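ADP-ribosylating toxin CARDS (Mycoplasma pneumoniae, PDB 4TLV) transfers ADP-ribose from NAD+ to multiple target proteins and, as the main virulence factor of its bacterium, causes vacuoles to form in mammalian cells. Local coordinates at residues Pro6-Tyr11 with Tyr185-Thr190; Ile50-Thr55 with Gly139-Ala144; Leu80-Ala85 with Val146-Leu151. One frame throughout, in Å; residues are numbered along the deposited sequence.

All three contacts belong to the mono-ADP-ribosyltransferase domain and lie close together, their centres 9 to 10 Å apart. Contacts 1 and 3 meet along adjacent strands, where Arg8 O is 2.8 Å from Ala85 N, and share a sulfate ion, probably from the crystallisation liquor, held by Arg8 and Arg147. Phe9 packs against both arginines, its CZ 3.3 Å from CZ of Arg147. Contact 2 joins contact 1 where Tyr11 O lies 2.8 Å from Ser53 N, tying the two sheets of the domain together. It meets contact 3 through methyl packing, Ile141 CG2 being 4.0 Å from Ile83 CG2. Ser51-Thr52-Ser53 matches the family's Ser-Thr-Ser motif, which probably places contact 2 beside the NAD-binding core.

Contact 1: Pro6-Tyr11 with Tyr185-Thr190; sequences PVRFVY and YQELQT. With SO4 (sulfate ion), chain G.
Arg8 and Glu187 form a salt bridge at the side of a surface sulfate site, joining the start of the mono-ADP-ribosyltransferase domain to the loop 185-190. The guanidinium grips the carboxylate end-on with two nitrogens, one to each oxygen. NH2 of Arg8 gives a nearly straight bond to OE1 of Glu187, 2.8 Å long at 170°, while NH1 of Arg8 reaches OE2 of Glu187 on its syn side at 3.0 Å. The two groups are not coplanar: their planes stand 52° apart, and NH2 comes in from above the carboxylate. From the opposite face the hydroxyl of Tyr185 donates to the same OE1 of Glu187, at 2.7 Å. The backbone N of Gln189 uses the anti lone pair of OE2 of Glu187, 2.9 Å away, so each carboxylate oxygen accepts two bonds and the group is fixed in rotation. A bend at chi2 of Glu187 (46°) folds the acid back toward these donors from its own loop.

Away from the acid, Arg8 turns to the sulfate, with NE 2.7 Å from O3 of the ion and NH2 2.9 Å from O1. Carboxylate and sulfate thus share the NH2 group, and both probably stabilise the positive charge. CE2 of Phe9 sits over one face of the guanidinium, offset toward its rim, with the ring tilted steeply against that plane, and CE1 of Phe9 is 3.9 Å from OH of Tyr185.

Phe9 opens the edge strand 9-14 and also packs on Glu82 and Arg84 of strand 76-84. Arg147, on strand 146-156, touches both Phe9 and Tyr185 and binds the same sulfate.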
loop_
_atom_site.group_PDB
_atom_site.type_symbol
_atom_site.label_atom_id
_atom_site.label_comp_id
_atom_site.label_asym_id
_atom_site.label_seq_id
_atom_site.Cartn_x
_atom_site.Cartn_y
_atom_site.Cartn_z
ATOM N N PRO A 6 0.495 0.233 -17.782
ATOM C CA PRO A 6 1.667 -0.544 -17.387
ATOM C C PRO A 6 2.356 0.123 -16.203
ATOM O O PRO A 6 2.053 1.269 -15.867
ATOM C CB PRO A 6 2.561 -0.429 -18.619
ATOM C CG PRO A 6 2.278 0.971 -19.108
ATOM C CD PRO A 6 0.786 1.152 -18.899
ATOM N N VAL A 7 3.268 -0.590 -15.560
ATOM C CA VAL A 7 4.197 0.060 -14.657
ATOM C C VAL A 7 5.420 0.424 -15.494
ATOM O O VAL A 7 6.180 -0.442 -15.926
ATOM C CB VAL A 7 4.544 -0.854 -13.464
ATOM C CG1 VAL A 7 5.732 -0.331 -12.729
ATOM C CG2 VAL A 7 3.336 -0.957 -12.523
ATOM N N ARG A 8 5.584 1.714 -15.757
ATOM C CA ARG A 8 6.596 2.157 -16.703
ATOM C C ARG A 8 7.897 2.527 -15.990
ATOM O O ARG A 8 8.987 2.164 -16.432
ATOM C CB ARG A 8 6.052 3.339 -17.528
ATOM C CG ARG A 8 7.060 3.987 -18.457
ATOM C CD ARG A 8 6.348 4.911 -19.470
ATOM N NE ARG A 8 7.166 6.062 -19.855
ATOM C CZ ARG A 8 8.289 5.989 -20.560
ATOM N NH1 ARG A 8 8.760 4.812 -20.970
ATOM N NH2 ARG A 8 8.947 7.103 -20.857
ATOM N N PHE A 9 7.778 3.253 -14.887
ATOM C CA PHE A 9 8.956 3.614 -14.099
ATOM C C PHE A 9 8.853 3.100 -12.674
ATOM O O PHE A 9 7.759 3.062 -12.078
ATOM C CB PHE A 9 9.155 5.141 -14.085
ATOM C CG PHE A 9 9.620 5.701 -15.404
ATOM C CD1 PHE A 9 10.890 5.424 -15.870
ATOM C CD2 PHE A 9 8.781 6.506 -16.177
ATOM C CE1 PHE A 9 11.338 5.921 -17.091
ATOM C CE2 PHE A 9 9.222 7.011 -17.401
ATOM C CZ PHE A 9 10.496 6.726 -17.854
ATOM N N VAL A 10 9.992 2.695 -12.138
ATOM C CA VAL A 10 10.118 2.382 -10.724
ATOM C C VAL A 10 11.245 3.262 -10.171
ATOM O O VAL A 10 11.903 3.966 -10.936
ATOM C CB VAL A 10 10.391 0.877 -10.471
ATOM C CG1 VAL A 10 9.168 0.035 -10.853
ATOM C CG2 VAL A 10 11.630 0.386 -11.213
ATOM N N TYR A 11 11.464 3.229 -8.859
ATOM C CA TYR A 11 12.372 4.190 -8.204
ATOM C C TYR A 11 13.216 3.513 -7.156
ATOM O O TYR A 11 12.775 2.563 -6.503
ATOM C CB TYR A 11 11.566 5.307 -7.526
ATOM C CG TYR A 11 10.724 6.013 -8.531
ATOM C CD1 TYR A 11 11.232 7.093 -9.236
ATOM C CD2 TYR A 11 9.437 5.561 -8.832
ATOM C CE1 TYR A 11 10.483 7.722 -10.201
ATOM C CE2 TYR A 11 8.682 6.189 -9.819
ATOM C CZ TYR A 11 9.223 7.271 -10.493
ATOM O OH TYR A 11 8.494 7.921 -11.468
ATOM N N TYR A 185 20.653 6.918 -21.100
ATOM C CA TYR A 185 19.308 6.351 -21.045
ATOM C C TYR A 185 18.798 6.034 -22.447
ATOM O O TYR A 185 18.984 6.814 -23.379
ATOM C CB TYR A 185 18.319 7.304 -20.353
ATOM C CG TYR A 185 16.882 6.816 -20.420
ATOM C CD1 TYR A 185 16.460 5.733 -19.646
ATOM C CD2 TYR A 185 15.947 7.435 -21.249
ATOM C CE1 TYR A 185 15.152 5.282 -19.704
ATOM C CE2 TYR A 185 14.630 6.988 -21.316
ATOM C CZ TYR A 185 14.245 5.902 -20.533
ATOM O OH TYR A 185 12.950 5.436 -20.584
ATOM N N GLN A 186 18.150 4.888 -22.594
ATOM C CA GLN A 186 17.485 4.555 -23.847
ATOM C C GLN A 186 15.977 4.476 -23.644
ATOM O O GLN A 186 15.511 3.756 -22.755
ATOM C CB GLN A 186 18.030 3.221 -24.384
ATOM C CG GLN A 186 19.533 3.259 -24.675
ATOM C CD GLN A 186 20.078 1.918 -25.132
ATOM O OE1 GLN A 186 19.341 1.093 -25.669
ATOM N NE2 GLN A 186 21.375 1.692 -24.920
ATOM N N GLU A 187 15.207 5.212 -24.451
ATOM C CA GLU A 187 13.744 5.150 -24.352
ATOM C C GLU A 187 13.249 3.972 -25.177
ATOM O O GLU A 187 13.161 4.054 -26.405
ATOM C CB GLU A 187 13.081 6.445 -24.843
ATOM C CG GLU A 187 11.554 6.436 -24.711
ATOM C CD GLU A 187 11.112 5.914 -23.347
ATOM O OE1 GLU A 187 11.304 6.643 -22.342
ATOM O OE2 GLU A 187 10.599 4.769 -23.277
ATOM N N LEU A 188 12.957 2.858 -24.521
ATOM C CA LEU A 188 12.580 1.666 -25.269
ATOM C C LEU A 188 11.089 1.323 -25.214
ATOM O O LEU A 188 10.678 0.309 -25.760
ATOM C CB LEU A 188 13.415 0.476 -24.812
ATOM C CG LEU A 188 14.912 0.653 -25.063
ATOM C CD1 LEU A 188 15.681 -0.569 -24.536
ATOM C CD2 LEU A 188 15.196 0.895 -26.564
ATOM N N GLN A 189 10.295 2.162 -24.555
ATOM C CA GLN A 189 8.856 1.926 -24.414
ATOM C C GLN A 189 8.530 0.494 -23.977
ATOM O O GLN A 189 7.796 -0.242 -24.652
ATOM C CB GLN A 189 8.084 2.318 -25.680
ATOM C CG GLN A 189 8.313 3.764 -26.087
ATOM C CD GLN A 189 7.539 4.160 -27.348
ATOM O OE1 GLN A 189 7.350 3.356 -28.262
ATOM N NE2 GLN A 189 7.094 5.405 -27.393
ATOM N N THR A 190 9.083 0.121 -22.831
ATOM C CA THR A 190 8.846 -1.194 -22.234
ATOM C C THR A 190 7.897 -1.048 -21.050
ATOM O O THR A 190 7.478 0.058 -20.715
ATOM C CB THR A 190 10.174 -1.812 -21.745
ATOM O OG1 THR A 190 10.839 -0.889 -20.872
ATOM C CG2 THR A 190 11.093 -2.118 -22.913
HETATM S S SO4 G . 6.803 9.824 -19.190
HETATM O O1 SO4 G . 7.858 9.748 -20.198
HETATM O O2 SO4 G . 5.669 10.634 -19.669
HETATM O O3 SO4 G . 6.324 8.473 -18.918
HETATM O O4 SO4 G . 7.348 10.442 -17.966
#

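Contact 2: Ile50-Thr55 with Gly139-Ala144; sequences ISTSET and GPIAAA
The backbones of Ile50-Thr55 and Gly139-Ala144 approach most closely at Ile50 and Gly139, whose CA atoms are 6.6 Å apart, and then diverge as the strand runs one way and the loop another. Gly139 adopts a positive phi of 104° at which a side chain would press on the preceding carbonyl oxygen, and there the chain turns out of strand 134-138.

Methyl groups do the packing, one against a backbone carbonyl. The delta methyl of Ile50 reaches over the Gly139-Pro140 peptide, with CD1 3.6 Å from O of Gly139 and 3.9 Å from CA of Pro140. The carbonyl oxygen it meets is bonded to the Thr137 hydroxyl. The other branch of Ile50 turns to Ile141: CG2 of Ile50 lies 4.1 Å from CD1 of Ile141, the two side chains crossing at a slant. That same CD1 of Ile141 also meets CG2 of Thr52, tip to tip at 4.2 Å, so a single methyl fits against two residues of the strand that project on the same side. Thr52 is turned for this by a chi1 of 69°, which sets CG2 anti to the carbonyl carbon and leaves OG1 to bond with O of Trp135.

Strand 49-53 is an edge of a three-stranded antiparallel sheet, pairing with 134-138, and Ile141 is anchored to Phe26 by a backbone bond. Just past the strand, Thr55 serves as N-cap of helix 56-60, its OG1 bonded to Ala58 N. The sequence Ser51-Thr52-Ser53 matches the Ser-Thr-Ser strand characteristic of the NAD-binding core of pertussis-type ADP-ribosyltransferases, consistent with the activity of this domain.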
loop_
_atom_site.group_PDB
_atom_site.type_symbol
_atom_site.label_atom_id
_atom_site.label_comp_id
_atom_site.label_asym_id
_atom_site.label_seq_id
_atom_site.Cartn_x
_atom_site.Cartn_y
_atom_site.Cartn_z
ATOM N N ILE A 50 17.331 -7.193 -7.238
ATOM C CA ILE A 50 17.554 -5.788 -6.854
ATOM C C ILE A 50 16.218 -5.090 -6.597
ATOM O O ILE A 50 15.308 -5.165 -7.416
ATOM C CB ILE A 50 18.317 -5.022 -7.935
ATOM C CG1 ILE A 50 19.705 -5.638 -8.148
ATOM C CG2 ILE A 50 18.477 -3.545 -7.555
ATOM C CD1 ILE A 50 20.454 -5.010 -9.328
ATOM N N SER A 51 16.106 -4.399 -5.464
ATOM C CA SER A 51 14.831 -3.780 -5.083
ATOM C C SER A 51 14.621 -2.387 -5.662
ATOM O O SER A 51 15.550 -1.578 -5.753
ATOM C CB SER A 51 14.705 -3.708 -3.557
ATOM O OG SER A 51 15.810 -2.974 -3.033
ATOM N N THR A 52 13.380 -2.127 -6.054
ATOM C CA THR A 52 12.936 -0.806 -6.470
ATOM C C THR A 52 11.500 -0.668 -5.974
ATOM O O THR A 52 10.887 -1.631 -5.517
ATOM C CB THR A 52 12.903 -0.650 -8.018
ATOM O OG1 THR A 52 11.850 -1.471 -8.553
ATOM C CG2 THR A 52 14.246 -1.037 -8.665
ATOM N N SER A 53 10.953 0.531 -6.080
ATOM C CA SER A 53 9.605 0.789 -5.596
ATOM C C SER A 53 8.752 1.424 -6.708
ATOM O O SER A 53 9.264 2.123 -7.574
ATOM C CB SER A 53 9.665 1.706 -4.370
ATOM O OG SER A 53 8.359 2.058 -3.954
ATOM N N GLU A 54 7.450 1.164 -6.688
ATOM C CA GLU A 54 6.563 1.720 -7.693
ATOM C C GLU A 54 6.417 3.245 -7.566
ATOM O O GLU A 54 6.054 3.904 -8.524
ATOM C CB GLU A 54 5.191 1.036 -7.614
ATOM C CG GLU A 54 4.392 1.080 -8.912
ATOM C CD GLU A 54 3.105 0.260 -8.810
ATOM O OE1 GLU A 54 3.183 -0.982 -8.675
ATOM O OE2 GLU A 54 2.017 0.862 -8.855
ATOM N N THR A 55 6.715 3.809 -6.401
ATOM C CA THR A 55 6.595 5.271 -6.220
ATOM C C THR A 55 7.823 5.858 -5.532
ATOM O O THR A 55 8.472 5.179 -4.737
ATOM C CB THR A 55 5.371 5.678 -5.338
ATOM O OG1 THR A 55 5.573 5.247 -3.981
ATOM C CG2 THR A 55 4.057 5.096 -5.878
ATOM N N GLY A 139 18.018 -9.991 -11.373
ATOM C CA GLY A 139 19.372 -9.676 -11.808
ATOM C C GLY A 139 19.693 -8.204 -12.001
ATOM O O GLY A 139 18.902 -7.322 -11.641
ATOM N N PRO A 140 20.865 -7.924 -12.580
ATOM C CA PRO A 140 21.395 -6.567 -12.736
ATOM C C PRO A 140 20.489 -5.643 -13.548
ATOM O O PRO A 140 19.760 -6.086 -14.439
ATOM C CB PRO A 140 22.703 -6.785 -13.527
ATOM C CG PRO A 140 23.064 -8.203 -13.280
ATOM C CD PRO A 140 21.765 -8.936 -13.159
ATOM N N ILE A 141 20.572 -4.353 -13.253
ATOM C CA ILE A 141 19.838 -3.350 -14.009
ATOM C C ILE A 141 20.837 -2.581 -14.853
ATOM O O ILE A 141 21.783 -2.025 -14.313
ATOM C CB ILE A 141 19.100 -2.360 -13.076
ATOM C CG1 ILE A 141 18.069 -3.106 -12.222
ATOM C CG2 ILE A 141 18.402 -1.262 -13.908
ATOM C CD1 ILE A 141 17.353 -2.206 -11.210
ATOM N N ALA A 142 20.627 -2.569 -16.168
ATOM C CA ALA A 142 21.532 -1.889 -17.093
ATOM C C ALA A 142 21.464 -0.370 -16.964
ATOM O O ALA A 142 20.415 0.184 -16.642
ATOM C CB ALA A 142 21.213 -2.288 -18.510
ATOM N N ALA A 143 22.578 0.307 -17.258
ATOM C CA ALA A 143 22.594 1.770 -17.238
ATOM C C ALA A 143 21.508 2.358 -18.140
ATOM O O ALA A 143 20.918 3.401 -17.833
ATOM C CB ALA A 143 23.975 2.290 -17.657
ATOM N N ALA A 144 21.253 1.691 -19.263
ATOM C CA ALA A 144 20.265 2.159 -20.231
ATOM C C ALA A 144 18.828 2.272 -19.698
ATOM O O ALA A 144 18.022 2.994 -20.287
ATOM C CB ALA A 144 20.302 1.294 -21.505
#

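Contact 3: Leu80-Ala85 with Val146-Leu151. With SO4 (sulfate ion), chain G.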
loop_
_atom_site.group_PDB
_atom_site.type_symbol
_atom_site.label_atom_id
_atom_site.label_comp_id
_atom_site.label_asym_id
_atom_site.label_seq_id
_atom_site.Cartn_x
_atom_site.Cartn_y
_atom_site.Cartn_z
ATOM N N LEU A 80 17.863 9.724 -5.629
ATOM C CA LEU A 80 16.670 9.006 -6.061
ATOM C C LEU A 80 16.816 8.767 -7.546
ATOM O O LEU A 80 16.989 9.715 -8.311
ATOM C CB LEU A 80 15.430 9.848 -5.811
ATOM C CG LEU A 80 14.114 9.336 -6.411
ATOM C CD1 LEU A 80 13.659 8.078 -5.671
ATOM C CD2 LEU A 80 13.069 10.421 -6.309
ATOM N N TYR A 81 16.757 7.503 -7.951
ATOM C CA TYR A 81 16.839 7.157 -9.362
ATOM C C TYR A 81 15.501 6.724 -9.932
ATOM O O TYR A 81 14.778 5.936 -9.314
ATOM C CB TYR A 81 17.836 6.028 -9.555
ATOM C CG TYR A 81 19.232 6.465 -9.250
ATOM C CD1 TYR A 81 19.966 7.188 -10.186
ATOM C CD2 TYR A 81 19.821 6.185 -8.025
ATOM C CE1 TYR A 81 21.250 7.600 -9.913
ATOM C CE2 TYR A 81 21.109 6.609 -7.740
ATOM C CZ TYR A 81 21.816 7.307 -8.691
ATOM O OH TYR A 81 23.097 7.735 -8.432
ATOM N N GLU A 82 15.203 7.227 -11.126
ATOM C CA GLU A 82 14.011 6.854 -11.872
ATOM C C GLU A 82 14.435 5.864 -12.952
ATOM O O GLU A 82 15.312 6.167 -13.759
ATOM C CB GLU A 82 13.409 8.100 -12.515
ATOM C CG GLU A 82 12.227 7.817 -13.424
ATOM C CD GLU A 82 11.704 9.091 -14.074
ATOM O OE1 GLU A 82 12.418 9.659 -14.914
ATOM O OE2 GLU A 82 10.595 9.518 -13.727
ATOM N N ILE A 83 13.812 4.683 -12.965
ATOM C CA ILE A 83 14.296 3.548 -13.738
ATOM C C ILE A 83 13.161 2.976 -14.587
ATOM O O ILE A 83 12.120 2.595 -14.046
ATOM C CB ILE A 83 14.794 2.427 -12.781
ATOM C CG1 ILE A 83 15.854 2.957 -11.802
ATOM C CG2 ILE A 83 15.279 1.203 -13.558
ATOM C CD1 ILE A 83 16.091 2.046 -10.578
ATOM N N ARG A 84 13.360 2.907 -15.904
ATOM C CA ARG A 84 12.356 2.330 -16.787
ATOM C C ARG A 84 12.306 0.837 -16.522
ATOM O O ARG A 84 13.329 0.163 -16.559
ATOM C CB ARG A 84 12.667 2.591 -18.278
ATOM C CG ARG A 84 11.681 1.954 -19.258
ATOM C CD ARG A 84 12.031 2.269 -20.752
ATOM N NE ARG A 84 13.477 2.217 -20.984
ATOM C CZ ARG A 84 14.183 1.096 -21.094
ATOM N NH1 ARG A 84 13.579 -0.094 -21.033
ATOM N NH2 ARG A 84 15.500 1.161 -21.258
ATOM N N ALA A 85 11.105 0.331 -16.265
ATOM C CA ALA A 85 10.907 -1.094 -15.997
ATOM C C ALA A 85 10.741 -1.892 -17.291
ATOM O O ALA A 85 10.260 -1.371 -18.287
ATOM C CB ALA A 85 9.696 -1.290 -15.113
ATOM N N VAL A 146 18.166 3.549 -16.702
ATOM C CA VAL A 146 18.116 4.609 -15.690
ATOM C C VAL A 146 17.945 5.965 -16.369
ATOM O O VAL A 146 18.836 6.427 -17.097
ATOM C CB VAL A 146 19.379 4.606 -14.796
ATOM C CG1 VAL A 146 19.265 5.661 -13.688
ATOM C CG2 VAL A 146 19.597 3.226 -14.177
ATOM N N ARG A 147 16.786 6.584 -16.180
ATOM C CA ARG A 147 16.493 7.806 -16.916
ATOM C C ARG A 147 16.988 9.060 -16.215
ATOM O O ARG A 147 17.548 9.946 -16.862
ATOM C CB ARG A 147 14.999 7.952 -17.223
ATOM C CG ARG A 147 14.682 9.211 -18.067
ATOM C CD ARG A 147 13.277 9.187 -18.678
ATOM N NE ARG A 147 12.255 9.610 -17.714
ATOM C CZ ARG A 147 11.015 9.936 -18.051
ATOM N NH1 ARG A 147 10.636 9.889 -19.331
ATOM N NH2 ARG A 147 10.152 10.314 -17.122
ATOM N N SER A 148 16.764 9.140 -14.902
ATOM C CA SER A 148 16.983 10.397 -14.171
ATOM C C SER A 148 17.465 10.147 -12.752
ATOM O O SER A 148 17.337 9.040 -12.226
ATOM C CB SER A 148 15.677 11.201 -14.092
ATOM O OG SER A 148 15.055 11.303 -15.363
ATOM N N ALA A 149 17.996 11.194 -12.125
ATOM C CA ALA A 149 18.331 11.157 -10.704
ATOM C C ALA A 149 18.059 12.517 -10.066
ATOM O O ALA A 149 18.129 13.540 -10.748
ATOM C CB ALA A 149 19.775 10.780 -10.515
ATOM N N TRP A 150 17.720 12.510 -8.770
ATOM C CA TRP A 150 17.600 13.729 -7.965
ATOM C C TRP A 150 18.398 13.543 -6.689
ATOM O O TRP A 150 18.387 12.465 -6.098
ATOM C CB TRP A 150 16.155 13.986 -7.521
ATOM C CG TRP A 150 15.188 14.234 -8.599
ATOM C CD1 TRP A 150 14.722 15.444 -9.020
ATOM C CD2 TRP A 150 14.542 13.250 -9.407
ATOM N NE1 TRP A 150 13.819 15.274 -10.041
ATOM C CE2 TRP A 150 13.691 13.933 -10.296
ATOM C CE3 TRP A 150 14.590 11.851 -9.453
ATOM C CZ2 TRP A 150 12.900 13.269 -11.230
ATOM C CZ3 TRP A 150 13.809 11.195 -10.382
ATOM C CH2 TRP A 150 12.975 11.905 -11.258
ATOM N N LEU A 151 19.078 14.595 -6.245
ATOM C CA LEU A 151 19.704 14.582 -4.929
ATOM C C LEU A 151 18.603 14.599 -3.874
ATOM O O LEU A 151 17.672 15.397 -3.962
ATOM C CB LEU A 151 20.605 15.811 -4.758
ATOM C CG LEU A 151 21.193 15.994 -3.361
ATOM C CD1 LEU A 151 22.133 14.848 -2.999
ATOM C CD2 LEU A 151 21.909 17.339 -3.259
HETATM S S SO4 G . 6.803 9.824 -19.190
HETATM O O1 SO4 G . 7.858 9.748 -20.198
HETATM O O2 SO4 G . 5.669 10.634 -19.669
HETATM O O3 SO4 G . 6.324 8.473 -18.918
HETATM O O4 SO4 G . 7.348 10.442 -17.966
#
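Glu82 and Arg147 run side by side from neighbouring strands at a classic beta bulge in the five-stranded antiparallel sheet of the ADP-ribosyltransferase domain. Strands 80-84 and 146-151 are antiparallel at 166°, in a ladder that pairs Leu80 with Trp150, Tyr81 with Ala149 and Glu82 with Ser148. At Glu82 the register slips by one, because Arg147 as well as Ser148 lies opposite it, and Ile83 consequently pairs with Val146. Within the bulge, N of Arg147 donates to O of Glu82 at 2.9 Å.

At the bulge the arginine lies along the acid. Its NE binds OE1 of Glu82 at 2.8 Å, from above the carboxylate plane, while NH2 adds a weak bond to the same oxygen. Carboxylate and guanidinium planes are 57° apart, and the acceptor lies at the edge of the guanidinium, close to its plane.

Beside the acid stands Trp150, its ring nearly perpendicular to the carboxylate of Glu82. The six-membered part presents its edge to the neighbouring strand: CZ3 of Trp150 is 3.8 Å from CB of Glu82. Leu80 runs alongside the indole, pointing the same way, with CD2 3.8 Å from CE3 of Trp150.

On the opposite face of the sheet, the Tyr81 ring packs beside Ala149, CE1 of Tyr81 being 3.6 Å from CB of Ala149. Pro18 and Ile21 of helix 18-24 pack on Tyr81, Phe26 makes a T-shaped stack with it, and its hydroxyl bonds to Arg16 O.

Arg147 kinks at chi3 (81°), which brings its guanidinium to the sulfate, where NH1 meets O1 at 2.9 Å and NH2 meets O4, also at 2.9 Å.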